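Local coordinates for protein ribonucleoside-diphosphate reductase, alpha chain (Actinobacillus ureae ATCC 25976, PDB 6DQX) that probably reduces ribonucleoside diphosphates to deoxyribonucleotides, as the catalytic alpha subunit of a class Id ribonucleotide reductase, at residues 48-51 / 52-56; 78-82 / 83-87; 259-262 / 263-267; 313-316 / 317-320; 371-374 / 375-379. All coordinates share one frame; numbering follows the deposited sequence.

Contact 1 of 5, residues 48-51 / 52-56; sequences EGTT and ALERI
Thr51 and Glu54 form a capping box at the start of helix 52-67, with Thr51 as the N-cap. Two reciprocal hydrogen bonds make the box. Glu54 N donates to Thr51 OG1 at 3.1 Å. In return Thr51 N donates to Glu54 OE1 at 3.2 Å, and this bond is fairly straight, with an N-H...O angle of 165°. OE1 takes it on the lone pair that faces away from OE2. The two side chains cross at about a right angle. Thr51 OG1 sits between its own backbone N and carbonyl carbon (chi1 68°), which turns the hydroxyl toward the first turn. Glu54 has CG anti to its backbone N (chi1 -175°) and an extended chain, which carries the carboxylate back to Thr51. There OE1 also comes within 3.5 Å of Thr50 CA.

One backbone bond runs alongside the box. Arg55 N donates to Thr51 O at 3.0 Å and opens the regular helical series.

The apolar contact is small. Thr50 CG2 rests against Arg55 CB at 3.9 Å. The Arg55 guanidinium leads away, to the backbone oxygens of Trp92 and Phe95.

The box gives partners to two backbone amides, those of Thr51 and Glu54. The negative carboxylate also lies at the N-terminal end of the helix, where it probably interacts favourably with the helix dipole.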
loop_
_atom_site.group_PDB
_atom_site.type_symbol
_atom_site.label_atom_id
_atom_site.label_comp_id
_atom_site.label_asym_id
_atom_site.label_seq_id
_atom_site.Cartn_x
_atom_site.Cartn_y
_atom_site.Cartn_z
ATOM N N GLU A 48 14.857 -9.980 26.891
ATOM C CA GLU A 48 16.009 -9.813 27.771
ATOM C C GLU A 48 15.550 -10.068 29.198
ATOM O O GLU A 48 14.492 -9.592 29.613
ATOM C CB GLU A 48 16.604 -8.399 27.622
ATOM C CG GLU A 48 17.633 -8.008 28.683
ATOM C CD GLU A 48 18.347 -6.709 28.342
ATOM O OE1 GLU A 48 19.215 -6.725 27.438
ATOM O OE2 GLU A 48 18.045 -5.673 28.973
ATOM N N GLY A 49 16.315 -10.867 29.926
ATOM C CA GLY A 49 15.985 -11.217 31.309
ATOM C C GLY A 49 14.952 -12.318 31.526
ATOM O O GLY A 49 14.456 -12.467 32.641
ATOM N N THR A 50 14.594 -13.069 30.479
ATOM C CA THR A 50 13.772 -14.295 30.619
ATOM C C THR A 50 14.619 -15.458 30.090
ATOM O O THR A 50 15.135 -15.373 28.980
ATOM C CB THR A 50 12.442 -14.198 29.831
ATOM O OG1 THR A 50 11.609 -13.168 30.391
ATOM C CG2 THR A 50 11.662 -15.532 29.893
ATOM N N THR A 51 14.804 -16.511 30.891
ATOM C CA THR A 51 15.532 -17.696 30.446
ATOM C C THR A 51 14.588 -18.626 29.670
ATOM O O THR A 51 13.378 -18.533 29.825
ATOM C CB THR A 51 16.112 -18.514 31.605
ATOM O OG1 THR A 51 15.050 -19.116 32.368
ATOM C CG2 THR A 51 16.989 -17.618 32.515
ATOM N N ALA A 52 15.167 -19.542 28.887
ATOM C CA ALA A 52 14.371 -20.565 28.160
ATOM C C ALA A 52 13.493 -21.403 29.094
ATOM O O ALA A 52 12.309 -21.566 28.854
ATOM C CB ALA A 52 15.282 -21.464 27.351
ATOM N N LEU A 53 14.060 -21.905 30.194
ATOM C CA LEU A 53 13.277 -22.719 31.122
ATOM C C LEU A 53 12.157 -21.921 31.759
ATOM O O LEU A 53 11.056 -22.406 31.898
ATOM C CB LEU A 53 14.165 -23.345 32.218
ATOM C CG LEU A 53 15.131 -24.455 31.808
ATOM C CD1 LEU A 53 16.134 -24.782 32.925
ATOM C CD2 LEU A 53 14.345 -25.695 31.390
ATOM N N GLU A 54 12.441 -20.689 32.165
ATOM C CA GLU A 54 11.432 -19.816 32.746
ATOM C C GLU A 54 10.262 -19.591 31.781
ATOM O O GLU A 54 9.090 -19.605 32.158
ATOM C CB GLU A 54 12.123 -18.494 33.076
ATOM C CG GLU A 54 11.319 -17.468 33.788
ATOM C CD GLU A 54 12.217 -16.356 34.300
ATOM O OE1 GLU A 54 13.264 -16.046 33.661
ATOM O OE2 GLU A 54 11.875 -15.806 35.352
ATOM N N ARG A 55 10.608 -19.361 30.532
ATOM C CA ARG A 55 9.608 -19.176 29.485
ATOM C C ARG A 55 8.718 -20.430 29.328
ATOM O O ARG A 55 7.491 -20.310 29.226
ATOM C CB ARG A 55 10.324 -18.815 28.180
ATOM C CG ARG A 55 9.431 -18.465 27.006
ATOM C CD ARG A 55 8.680 -17.171 27.180
ATOM N NE ARG A 55 7.705 -17.028 26.099
ATOM C CZ ARG A 55 6.428 -16.684 26.212
ATOM N NH1 ARG A 55 5.888 -16.376 27.375
ATOM N NH2 ARG A 55 5.675 -16.642 25.107
ATOM N N ILE A 56 9.318 -21.614 29.368
ATOM C CA ILE A 56 8.548 -22.861 29.195
ATOM C C ILE A 56 7.560 -23.039 30.340
ATOM O O ILE A 56 6.400 -23.376 30.134
ATOM C CB ILE A 56 9.464 -24.088 29.049
ATOM C CG1 ILE A 56 10.285 -23.997 27.753
ATOM C CG2 ILE A 56 8.670 -25.381 29.113
ATOM C CD1 ILE A 56 11.536 -24.853 27.789
#

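Contact 2 of 5, residues 78-82 / 83-87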
loop_
_atom_site.group_PDB
_atom_site.type_symbol
_atom_site.label_atom_id
_atom_site.label_comp_id
_atom_site.label_asym_id
_atom_site.label_seq_id
_atom_site.Cartn_x
_atom_site.Cartn_y
_atom_site.Cartn_z
ATOM N N HIS A 78 6.116 -31.706 31.452
ATOM C CA HIS A 78 6.742 -33.027 31.344
ATOM C C HIS A 78 7.036 -33.399 29.906
ATOM O O HIS A 78 8.155 -33.805 29.564
ATOM C CB HIS A 78 5.901 -34.136 32.017
ATOM C CG HIS A 78 6.466 -35.512 31.815
ATOM N ND1 HIS A 78 7.661 -35.913 32.372
ATOM C CD2 HIS A 78 6.017 -36.566 31.090
ATOM C CE1 HIS A 78 7.925 -37.156 31.997
ATOM N NE2 HIS A 78 6.943 -37.572 31.217
ATOM N N TYR A 79 6.038 -33.247 29.042
ATOM C CA TYR A 79 6.255 -33.553 27.647
ATOM C C TYR A 79 7.291 -32.651 26.980
ATOM O O TYR A 79 8.127 -33.146 26.177
ATOM C CB TYR A 79 4.925 -33.580 26.895
ATOM C CG TYR A 79 3.978 -34.679 27.350
ATOM C CD1 TYR A 79 4.442 -35.969 27.679
ATOM C CD2 TYR A 79 2.606 -34.447 27.418
ATOM C CE1 TYR A 79 3.562 -36.975 28.070
ATOM C CE2 TYR A 79 1.725 -35.441 27.811
ATOM C CZ TYR A 79 2.196 -36.694 28.135
ATOM O OH TYR A 79 1.300 -37.674 28.507
ATOM N N MET A 80 7.297 -31.362 27.337
ATOM C CA MET A 80 8.392 -30.485 26.917
ATOM C C MET A 80 9.738 -31.024 27.371
ATOM O O MET A 80 10.716 -31.070 26.582
ATOM C CB MET A 80 8.193 -29.039 27.421
ATOM C CG MET A 80 7.046 -28.286 26.764
ATOM S SD MET A 80 7.374 -27.822 25.054
ATOM C CE MET A 80 8.524 -26.471 25.311
ATOM N N ALA A 81 9.805 -31.380 28.653
ATOM C CA ALA A 81 11.029 -31.942 29.267
ATOM C C ALA A 81 11.568 -33.183 28.551
ATOM O O ALA A 81 12.775 -33.326 28.381
ATOM C CB ALA A 81 10.797 -32.230 30.756
ATOM N N ARG A 82 10.670 -34.056 28.079
ATOM C CA ARG A 82 11.081 -35.262 27.366
ATOM C C ARG A 82 11.449 -35.045 25.900
ATOM O O ARG A 82 11.918 -35.983 25.255
ATOM C CB ARG A 82 10.002 -36.342 27.476
ATOM C CG ARG A 82 9.624 -36.758 28.899
ATOM C CD ARG A 82 10.823 -36.933 29.834
ATOM N NE ARG A 82 11.667 -38.024 29.403
ATOM C CZ ARG A 82 12.968 -38.162 29.655
ATOM N NH1 ARG A 82 13.649 -37.247 30.355
ATOM N NH2 ARG A 82 13.599 -39.223 29.174
ATOM N N GLY A 83 11.239 -33.828 25.371
ATOM C CA GLY A 83 11.610 -33.517 23.993
ATOM C C GLY A 83 10.537 -33.929 22.976
ATOM O O GLY A 83 10.845 -34.101 21.802
ATOM N N TYR A 84 9.286 -34.072 23.425
ATOM C CA TYR A 84 8.205 -34.529 22.533
ATOM C C TYR A 84 7.585 -33.428 21.688
ATOM O O TYR A 84 6.946 -33.761 20.688
ATOM C CB TYR A 84 7.065 -35.162 23.331
ATOM C CG TYR A 84 7.428 -36.380 24.161
ATOM C CD1 TYR A 84 8.608 -37.095 23.953
ATOM C CD2 TYR A 84 6.556 -36.834 25.126
ATOM C CE1 TYR A 84 8.911 -38.208 24.711
ATOM C CE2 TYR A 84 6.844 -37.966 25.883
ATOM C CZ TYR A 84 8.019 -38.640 25.672
ATOM O OH TYR A 84 8.307 -39.762 26.435
ATOM N N PHE A 85 7.706 -32.169 22.128
ATOM C CA PHE A 85 7.017 -30.985 21.545
ATOM C C PHE A 85 7.979 -29.957 21.033
ATOM O O PHE A 85 8.894 -29.554 21.745
ATOM C CB PHE A 85 6.227 -30.184 22.607
ATOM C CG PHE A 85 5.047 -30.875 23.186
ATOM C CD1 PHE A 85 4.492 -32.010 22.614
ATOM C CD2 PHE A 85 4.442 -30.338 24.320
ATOM C CE1 PHE A 85 3.402 -32.609 23.189
ATOM C CE2 PHE A 85 3.340 -30.934 24.891
ATOM C CZ PHE A 85 2.819 -32.082 24.322
ATOM N N SER A 86 7.704 -29.438 19.850
ATOM C CA SER A 86 8.304 -28.199 19.382
ATOM C C SER A 86 7.174 -27.177 19.315
ATOM O O SER A 86 6.088 -27.502 18.874
ATOM C CB SER A 86 8.916 -28.425 18.002
ATOM O OG SER A 86 9.097 -27.217 17.297
ATOM N N LEU A 87 7.445 -25.942 19.746
ATOM C CA LEU A 87 6.473 -24.855 19.697
ATOM C C LEU A 87 6.898 -23.889 18.614
ATOM O O LEU A 87 8.104 -23.737 18.339
ATOM C CB LEU A 87 6.387 -24.121 21.041
ATOM C CG LEU A 87 6.248 -24.989 22.285
ATOM C CD1 LEU A 87 6.156 -24.096 23.495
ATOM C CD2 LEU A 87 5.042 -25.899 22.185
HETATM O O HOH W 1 9.910 -30.845 23.845
#
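Met80 O is gripped by several donors at the C-terminal end of helix 72-82, where the chain leaves through a Schellman motif. Gly83 N donates to it at 3.1 Å from well above the carbonyl plane. A water donates to Met80 O at 2.9 Å and also to Phe85 O, and this water bridges the helix end and strand 85-87. Trp32 NE1 is a further donor to Met80 O. The second bond of the motif runs from Tyr84 N to Tyr79 O, 3.1 Å long. Gly83 has the positive phi (84°) that the turn needs.

Tyr79, Tyr84 and Phe85 form an aromatic cluster. The Tyr79 and Tyr84 rings meet obliquely, with planes 31° apart. Tyr79 CB lies over one face of Phe85 in a CH-pi contact. Arg82 CB does the same to Tyr84, 3.6 Å from the ring centroid, while its guanidinium turns away to Asp29. Bends at chi2 and chi3 fold Met80 back toward the strand. Its SD meets the Phe85 ring at the edge, and its CE touches Leu87 CD1 at 3.8 Å.

Contact 3 of 5, residues 259-262 / 263-267; sequences PDVY and KDKNM
Tyr262 and Met267 both carry CG beside the backbone N and opposite the carbonyl carbon (chi1 -69° and -57°), and Met267 bends at chi3. These torsions bring Met267 SD to Tyr262 CD1 at 3.8 Å, a Met-aromatic contact at the end of the short helix 260-264. The sulfur approaches the ring obliquely. The backbone ties the same pair: Met267 N donates to Tyr262 O at 2.8 Å, in an almost straight bond (173°). The ring also meets His343 of helix 334-343, and its hydroxyl bonds Thr409.

Within the helix, Asp264 N donates to Asp260 O at 2.7 Å, nearly along the C=O axis. The flanking backbone bonds, Lys263 N to Pro259 O and Lys265 N to Val261 O, are weak. The Asp264 carboxylate lies against Asp260 O without bonding it; Tyr404 OH and a glycerol, probably from the crystallisation liquor, hold its oxygens. Lys265 runs extended past Val261 to Ile400 O, its CD 4.1 Å from Val261 CG2.

At the start of the helix, the extended Lys263 chain reaches Ala256 O. A water joins the two segments there, donating to Asp260 OD1 at 2.7 Å and weakly accepting from Lys263 NZ at 3.4 Å.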
loop_
_atom_site.group_PDB
_atom_site.type_symbol
_atom_site.label_atom_id
_atom_site.label_comp_id
_atom_site.label_asym_id
_atom_site.label_seq_id
_atom_site.Cartn_x
_atom_site.Cartn_y
_atom_site.Cartn_z
ATOM N N PRO A 259 -12.247 -31.125 4.817
ATOM C CA PRO A 259 -13.245 -31.767 5.684
ATOM C C PRO A 259 -14.676 -31.587 5.166
ATOM O O PRO A 259 -14.995 -30.562 4.532
ATOM C CB PRO A 259 -13.088 -31.037 7.013
ATOM C CG PRO A 259 -12.438 -29.748 6.693
ATOM C CD PRO A 259 -11.560 -30.006 5.493
ATOM N N ASP A 260 -15.546 -32.543 5.481
ATOM C CA ASP A 260 -16.951 -32.471 5.064
ATOM C C ASP A 260 -17.611 -31.118 5.345
ATOM O O ASP A 260 -18.394 -30.622 4.508
ATOM C CB ASP A 260 -17.780 -33.575 5.716
ATOM C CG ASP A 260 -17.474 -34.970 5.166
ATOM O OD1 ASP A 260 -16.681 -35.140 4.217
ATOM O OD2 ASP A 260 -18.017 -35.923 5.751
ATOM N N VAL A 261 -17.315 -30.524 6.500
ATOM C CA VAL A 261 -17.944 -29.240 6.868
ATOM C C VAL A 261 -17.721 -28.167 5.808
ATOM O O VAL A 261 -18.640 -27.391 5.521
ATOM C CB VAL A 261 -17.508 -28.722 8.256
ATOM C CG1 VAL A 261 -16.012 -28.439 8.297
ATOM C CG2 VAL A 261 -18.304 -27.481 8.652
ATOM N N TYR A 262 -16.529 -28.125 5.196
ATOM C CA TYR A 262 -16.272 -27.110 4.188
ATOM C C TYR A 262 -16.942 -27.442 2.864
ATOM O O TYR A 262 -17.399 -26.552 2.167
ATOM C CB TYR A 262 -14.776 -26.893 3.995
ATOM C CG TYR A 262 -14.058 -26.223 5.174
ATOM C CD1 TYR A 262 -14.745 -25.456 6.126
ATOM C CD2 TYR A 262 -12.678 -26.312 5.288
ATOM C CE1 TYR A 262 -14.076 -24.823 7.169
ATOM C CE2 TYR A 262 -11.990 -25.683 6.333
ATOM C CZ TYR A 262 -12.697 -24.927 7.262
ATOM O OH TYR A 262 -12.045 -24.254 8.263
ATOM N N LYS A 263 -17.036 -28.726 2.541
ATOM C CA LYS A 263 -17.784 -29.171 1.380
ATOM C C LYS A 263 -19.266 -28.866 1.530
ATOM O O LYS A 263 -19.919 -28.407 0.579
ATOM C CB LYS A 263 -17.575 -30.676 1.155
ATOM C CG LYS A 263 -16.169 -31.018 0.709
ATOM C CD LYS A 263 -16.010 -32.512 0.524
ATOM C CE LYS A 263 -14.618 -32.801 0.011
ATOM N NZ LYS A 263 -14.446 -34.260 -0.128
ATOM N N ASP A 264 -19.791 -29.121 2.722
ATOM C CA ASP A 264 -21.216 -28.942 3.036
ATOM C C ASP A 264 -21.662 -27.483 2.887
ATOM O O ASP A 264 -22.846 -27.207 2.618
ATOM C CB ASP A 264 -21.504 -29.345 4.486
ATOM C CG ASP A 264 -21.409 -30.868 4.737
ATOM O OD1 ASP A 264 -21.410 -31.683 3.795
ATOM O OD2 ASP A 264 -21.321 -31.235 5.927
ATOM N N LYS A 265 -20.729 -26.568 3.134
ATOM C CA LYS A 265 -21.002 -25.135 3.196
ATOM C C LYS A 265 -20.332 -24.333 2.065
ATOM O O LYS A 265 -20.300 -23.091 2.116
ATOM C CB LYS A 265 -20.595 -24.648 4.596
ATOM C CG LYS A 265 -21.530 -25.199 5.684
ATOM C CD LYS A 265 -21.085 -24.920 7.102
ATOM C CE LYS A 265 -22.125 -25.440 8.102
ATOM N NZ LYS A 265 -21.939 -24.908 9.478
ATOM N N ASN A 266 -19.842 -25.034 1.042
ATOM C CA ASN A 266 -19.155 -24.448 -0.126
ATOM C C ASN A 266 -18.068 -23.486 0.250
ATOM O O ASN A 266 -17.998 -22.379 -0.294
ATOM C CB ASN A 266 -20.131 -23.693 -1.045
ATOM C CG ASN A 266 -21.169 -24.567 -1.640
ATOM O OD1 ASN A 266 -20.988 -25.781 -1.770
ATOM N ND2 ASN A 266 -22.280 -23.943 -2.056
ATOM N N MET A 267 -17.214 -23.887 1.188
ATOM C CA MET A 267 -16.135 -23.024 1.619
ATOM C C MET A 267 -14.875 -23.429 0.858
ATOM O O MET A 267 -14.122 -24.330 1.254
ATOM C CB MET A 267 -15.981 -23.077 3.127
ATOM C CG MET A 267 -17.286 -22.700 3.819
ATOM S SD MET A 267 -17.160 -22.526 5.586
ATOM C CE MET A 267 -16.784 -20.786 5.748
HETATM O O HOH W 2 -14.201 -34.781 3.243
#

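Contact 4 of 5, residues 313-316 / 317-320; sequences TYFL and DVVM. With EDO (1,2-ethanediol), chain F.
Leu316, Asp317 and Phe315 carry this contact, about two turns in the buried middle of alpha-helix 308-327. The backbone follows the regular i to i+4 pattern. Val319 N donates to Phe315 O at 3.0 Å, in the carbonyl plane, and Met320 N to Leu316 O at 3.0 Å.

Phe315 has CG anti to its backbone N (chi1 176°), which lays the ring beside the next turn. Its partner there is Val319: CG2 sits over one face of the ring in a CH-pi contact, 3.9 Å from the centroid and offset toward the rim. Val318 CG2 presses on Phe315 O at 3.0 Å, a tight approach. Phe315 also packs on Phe76 and Phe95 and on helix 52-67.

Met320 CB approaches Leu316 O. The Leu316 side chain packs on Cys291 and Ser293 of strand 288-296.

Asp317 N is bonded to Thr313 O at 2.9 Å, while the carboxylate leaves the helix. It is buried but well supplied with partners: OD1 meets Arg344 and Asn408, and OD2 meets Arg407. The two arginines would probably favour its charged form. An ethanediol, probably from the crystallisation liquor, lies near Val318 CG1. Its O2 donates to Asp317 OD2 at 2.6 Å.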
loop_
_atom_site.group_PDB
_atom_site.type_symbol
_atom_site.label_atom_id
_atom_site.label_comp_id
_atom_site.label_asym_id
_atom_site.label_seq_id
_atom_site.Cartn_x
_atom_site.Cartn_y
_atom_site.Cartn_z
ATOM N N THR A 313 -2.765 -30.636 21.255
ATOM C CA THR A 313 -4.004 -30.160 20.634
ATOM C C THR A 313 -4.766 -29.148 21.527
ATOM O O THR A 313 -5.173 -28.055 21.064
ATOM C CB THR A 313 -4.900 -31.349 20.246
ATOM O OG1 THR A 313 -4.151 -32.228 19.388
ATOM C CG2 THR A 313 -6.179 -30.878 19.567
ATOM N N TYR A 314 -4.917 -29.516 22.804
ATOM C CA TYR A 314 -5.488 -28.630 23.830
ATOM C C TYR A 314 -4.717 -27.322 23.880
ATOM O O TYR A 314 -5.315 -26.248 23.941
ATOM C CB TYR A 314 -5.442 -29.277 25.203
ATOM C CG TYR A 314 -6.587 -30.208 25.535
ATOM C CD1 TYR A 314 -7.000 -31.206 24.658
ATOM C CD2 TYR A 314 -7.253 -30.092 26.754
ATOM C CE1 TYR A 314 -8.036 -32.073 24.993
ATOM C CE2 TYR A 314 -8.292 -30.942 27.097
ATOM C CZ TYR A 314 -8.675 -31.932 26.223
ATOM O OH TYR A 314 -9.687 -32.783 26.588
ATOM N N PHE A 315 -3.390 -27.419 23.784
ATOM C CA PHE A 315 -2.542 -26.224 23.844
ATOM C C PHE A 315 -2.803 -25.313 22.661
ATOM O O PHE A 315 -2.946 -24.094 22.829
ATOM C CB PHE A 315 -1.056 -26.597 23.906
ATOM C CG PHE A 315 -0.141 -25.420 23.874
ATOM C CD1 PHE A 315 -0.075 -24.588 24.966
ATOM C CD2 PHE A 315 0.662 -25.152 22.753
ATOM C CE1 PHE A 315 0.768 -23.491 24.963
ATOM C CE2 PHE A 315 1.510 -24.067 22.746
ATOM C CZ PHE A 315 1.580 -23.248 23.863
ATOM N N LEU A 316 -2.859 -25.890 21.465
ATOM C CA LEU A 316 -3.124 -25.109 20.259
ATOM C C LEU A 316 -4.508 -24.460 20.279
ATOM O O LEU A 316 -4.681 -23.327 19.819
ATOM C CB LEU A 316 -2.921 -25.966 19.020
ATOM C CG LEU A 316 -1.447 -26.323 18.757
ATOM C CD1 LEU A 316 -1.336 -27.125 17.490
ATOM C CD2 LEU A 316 -0.553 -25.081 18.664
ATOM N N ASP A 317 -5.486 -25.130 20.882
ATOM C CA ASP A 317 -6.789 -24.495 21.023
ATOM C C ASP A 317 -6.743 -23.268 21.931
ATOM O O ASP A 317 -7.369 -22.273 21.619
ATOM C CB ASP A 317 -7.844 -25.471 21.496
ATOM C CG ASP A 317 -9.241 -24.951 21.283
ATOM O OD1 ASP A 317 -9.575 -24.607 20.128
ATOM O OD2 ASP A 317 -10.026 -24.886 22.259
ATOM N N VAL A 318 -6.001 -23.315 23.034
ATOM C CA VAL A 318 -5.880 -22.094 23.872
ATOM C C VAL A 318 -5.058 -21.002 23.216
ATOM O O VAL A 318 -5.308 -19.824 23.449
ATOM C CB VAL A 318 -5.341 -22.361 25.294
ATOM C CG1 VAL A 318 -6.246 -23.305 25.989
ATOM C CG2 VAL A 318 -3.939 -22.901 25.344
ATOM N N VAL A 319 -4.082 -21.385 22.385
ATOM C CA VAL A 319 -3.382 -20.431 21.553
ATOM C C VAL A 319 -4.341 -19.683 20.622
ATOM O O VAL A 319 -4.300 -18.447 20.538
ATOM C CB VAL A 319 -2.224 -21.109 20.777
ATOM C CG1 VAL A 319 -1.644 -20.168 19.728
ATOM C CG2 VAL A 319 -1.132 -21.588 21.751
ATOM N N MET A 320 -5.251 -20.402 19.963
ATOM C CA MET A 320 -6.264 -19.746 19.145
ATOM C C MET A 320 -7.188 -18.844 19.977
ATOM O O MET A 320 -7.548 -17.755 19.529
ATOM C CB MET A 320 -7.105 -20.785 18.374
ATOM C CG MET A 320 -7.924 -20.224 17.210
ATOM S SD MET A 320 -7.032 -19.324 15.912
ATOM C CE MET A 320 -5.420 -20.137 15.934
HETATM C C1 EDO F . -10.018 -22.271 26.313
HETATM O O1 EDO F . -9.254 -21.151 25.840
HETATM C C2 EDO F . -9.999 -23.427 25.327
HETATM O O2 EDO F . -10.250 -22.974 24.001
#

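Contact 5 of 5, residues 371-374 / 375-379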
loop_
_atom_site.group_PDB
_atom_site.type_symbol
_atom_site.label_atom_id
_atom_site.label_comp_id
_atom_site.label_asym_id
_atom_site.label_seq_id
_atom_site.Cartn_x
_atom_site.Cartn_y
_atom_site.Cartn_z
ATOM N N GLN A 371 5.543 -48.452 6.056
ATOM C CA GLN A 371 4.768 -48.980 7.183
ATOM C C GLN A 371 4.716 -48.050 8.372
ATOM O O GLN A 371 3.658 -47.867 8.985
ATOM C CB GLN A 371 5.311 -50.331 7.652
ATOM C CG GLN A 371 5.223 -51.367 6.565
ATOM C CD GLN A 371 5.733 -52.706 7.055
ATOM O OE1 GLN A 371 6.848 -52.795 7.593
ATOM N NE2 GLN A 371 4.898 -53.748 6.932
ATOM N N LYS A 372 5.866 -47.497 8.725
ATOM C CA LYS A 372 5.948 -46.552 9.842
ATOM C C LYS A 372 5.185 -45.249 9.555
ATOM O O LYS A 372 4.554 -44.670 10.458
ATOM C CB LYS A 372 7.407 -46.237 10.180
ATOM C CG LYS A 372 8.229 -47.420 10.724
ATOM C CD LYS A 372 7.702 -47.929 12.043
ATOM C CE LYS A 372 8.784 -48.720 12.776
ATOM N NZ LYS A 372 8.174 -49.362 13.951
ATOM N N ASN A 373 5.235 -44.829 8.301
ATOM C CA ASN A 373 4.567 -43.568 7.837
ATOM C C ASN A 373 3.064 -43.727 8.081
ATOM O O ASN A 373 2.421 -42.872 8.684
ATOM C CB ASN A 373 4.881 -43.362 6.360
ATOM C CG ASN A 373 4.593 -41.965 5.862
ATOM O OD1 ASN A 373 4.806 -40.992 6.570
ATOM N ND2 ASN A 373 4.113 -41.868 4.632
ATOM N N ASN A 374 2.505 -44.865 7.639
ATOM C CA ASN A 374 1.106 -45.129 7.855
ATOM C C ASN A 374 0.733 -45.159 9.335
ATOM O O ASN A 374 -0.279 -44.573 9.741
ATOM C CB ASN A 374 0.700 -46.461 7.196
ATOM C CG ASN A 374 -0.778 -46.716 7.301
ATOM O OD1 ASN A 374 -1.567 -46.067 6.612
ATOM N ND2 ASN A 374 -1.170 -47.697 8.129
ATOM N N LEU A 375 1.533 -45.864 10.135
ATOM C CA LEU A 375 1.279 -46.031 11.561
ATOM C C LEU A 375 1.287 -44.686 12.288
ATOM O O LEU A 375 0.381 -44.368 13.040
ATOM C CB LEU A 375 2.347 -46.937 12.181
ATOM C CG LEU A 375 2.261 -47.094 13.698
ATOM C CD1 LEU A 375 0.918 -47.699 14.119
ATOM C CD2 LEU A 375 3.431 -47.916 14.171
ATOM N N ILE A 376 2.339 -43.928 12.064
ATOM C CA ILE A 376 2.506 -42.646 12.761
ATOM C C ILE A 376 1.378 -41.675 12.453
ATOM O O ILE A 376 0.740 -41.113 13.380
ATOM C CB ILE A 376 3.880 -42.033 12.430
ATOM C CG1 ILE A 376 4.955 -42.837 13.180
ATOM C CG2 ILE A 376 3.938 -40.555 12.817
ATOM C CD1 ILE A 376 6.381 -42.450 12.873
ATOM N N PHE A 377 1.102 -41.499 11.171
ATOM C CA PHE A 377 0.104 -40.487 10.777
ATOM C C PHE A 377 -1.327 -40.918 11.055
ATOM O O PHE A 377 -2.144 -40.097 11.408
ATOM C CB PHE A 377 0.387 -40.012 9.379
ATOM C CG PHE A 377 1.618 -39.170 9.333
ATOM C CD1 PHE A 377 1.564 -37.819 9.692
ATOM C CD2 PHE A 377 2.830 -39.717 9.025
ATOM C CE1 PHE A 377 2.712 -37.065 9.684
ATOM C CE2 PHE A 377 3.981 -38.983 9.049
ATOM C CZ PHE A 377 3.913 -37.630 9.354
ATOM N N LYS A 378 -1.594 -42.228 11.006
ATOM C CA LYS A 378 -2.873 -42.745 11.457
ATOM C C LYS A 378 -3.095 -42.476 12.942
ATOM O O LYS A 378 -4.209 -42.093 13.372
ATOM C CB LYS A 378 -3.005 -44.252 11.128
ATOM C CG LYS A 378 -4.383 -44.844 11.479
ATOM C CD LYS A 378 -4.481 -46.303 10.997
ATOM C CE LYS A 378 -5.900 -46.839 11.127
ATOM N NZ LYS A 378 -6.192 -47.266 12.522
ATOM N N THR A 379 -2.064 -42.724 13.736
ATOM C CA THR A 379 -2.122 -42.511 15.182
ATOM C C THR A 379 -2.385 -41.040 15.496
ATOM O O THR A 379 -3.240 -40.699 16.321
ATOM C CB THR A 379 -0.818 -42.952 15.857
ATOM O OG1 THR A 379 -0.574 -44.352 15.583
ATOM C CG2 THR A 379 -0.862 -42.752 17.340
#
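Gln371 meets the next turn through its backbone: its O accepts from Leu375 N at 3.1 Å, and Leu375 CB lies near the same oxygen. The Gln371 side chain leads away.

Lys372 O takes a shorter bond, 2.8 Å from Ile376 N at an angle of 169°. Ile376 CG1 also leans on this oxygen, at 3.3 Å. The Ile376 side chain goes on to pack against Trp353, Tyr356 and Phe300.

Asn373 makes the main side-chain contact. Its CG is anti to the backbone N (chi1 -164°), and this puts OD1 beside the Phe377 ring, 3.3 Å from CE2. The amide plane stands 77° from the ring plane. Asn373 O accepts from Phe377 N at 3.1 Å and also sits at the edge of the ring, in its plane, 3.2 Å from CD2. Both oxygens therefore meet ring carbons that bear hydrogen. The amide is fixed from outside: OD1 accepts from Arg512, and ND2 donates to Gln511 and to Gln508 O, all on helix 502-513.

Asn374 O accepts from Lys378 N at 3.0 Å. Its OD1 bonds Tyr515 OH, while Lys378 NZ pairs with Glu382.

Regular i to i+4 bonding of this kind is that of an ordinary alpha-helix. Here it belongs to the long helix 367-395, which packs on helices 353-359 and 300-303 and on helix 502-513.

The five contacts are local and follow one another along the chain. Contact 1 touches contact 2 through Ile56 CG1 and Met80 CE, 3.9 Å apart, where helix 52-67 meets helix 72-82. Contact 2 touches contact 4 through Leu87 CD2 and Phe315 CE2 at 4.0 Å. The Val318 side chain of contact 4 is about 9 Å from that of His65, a magnesium-binding residue with no ion bound to this chain there. The Asn266 side chain of contact 3 is about 11 Å from a bound magnesium ion. Contacts 3 and 5 stand apart, with centres separated by about 26 Å. Nearest atoms of contact 4 are about 10 Å from contact 3 and about 9 Å from contact 5.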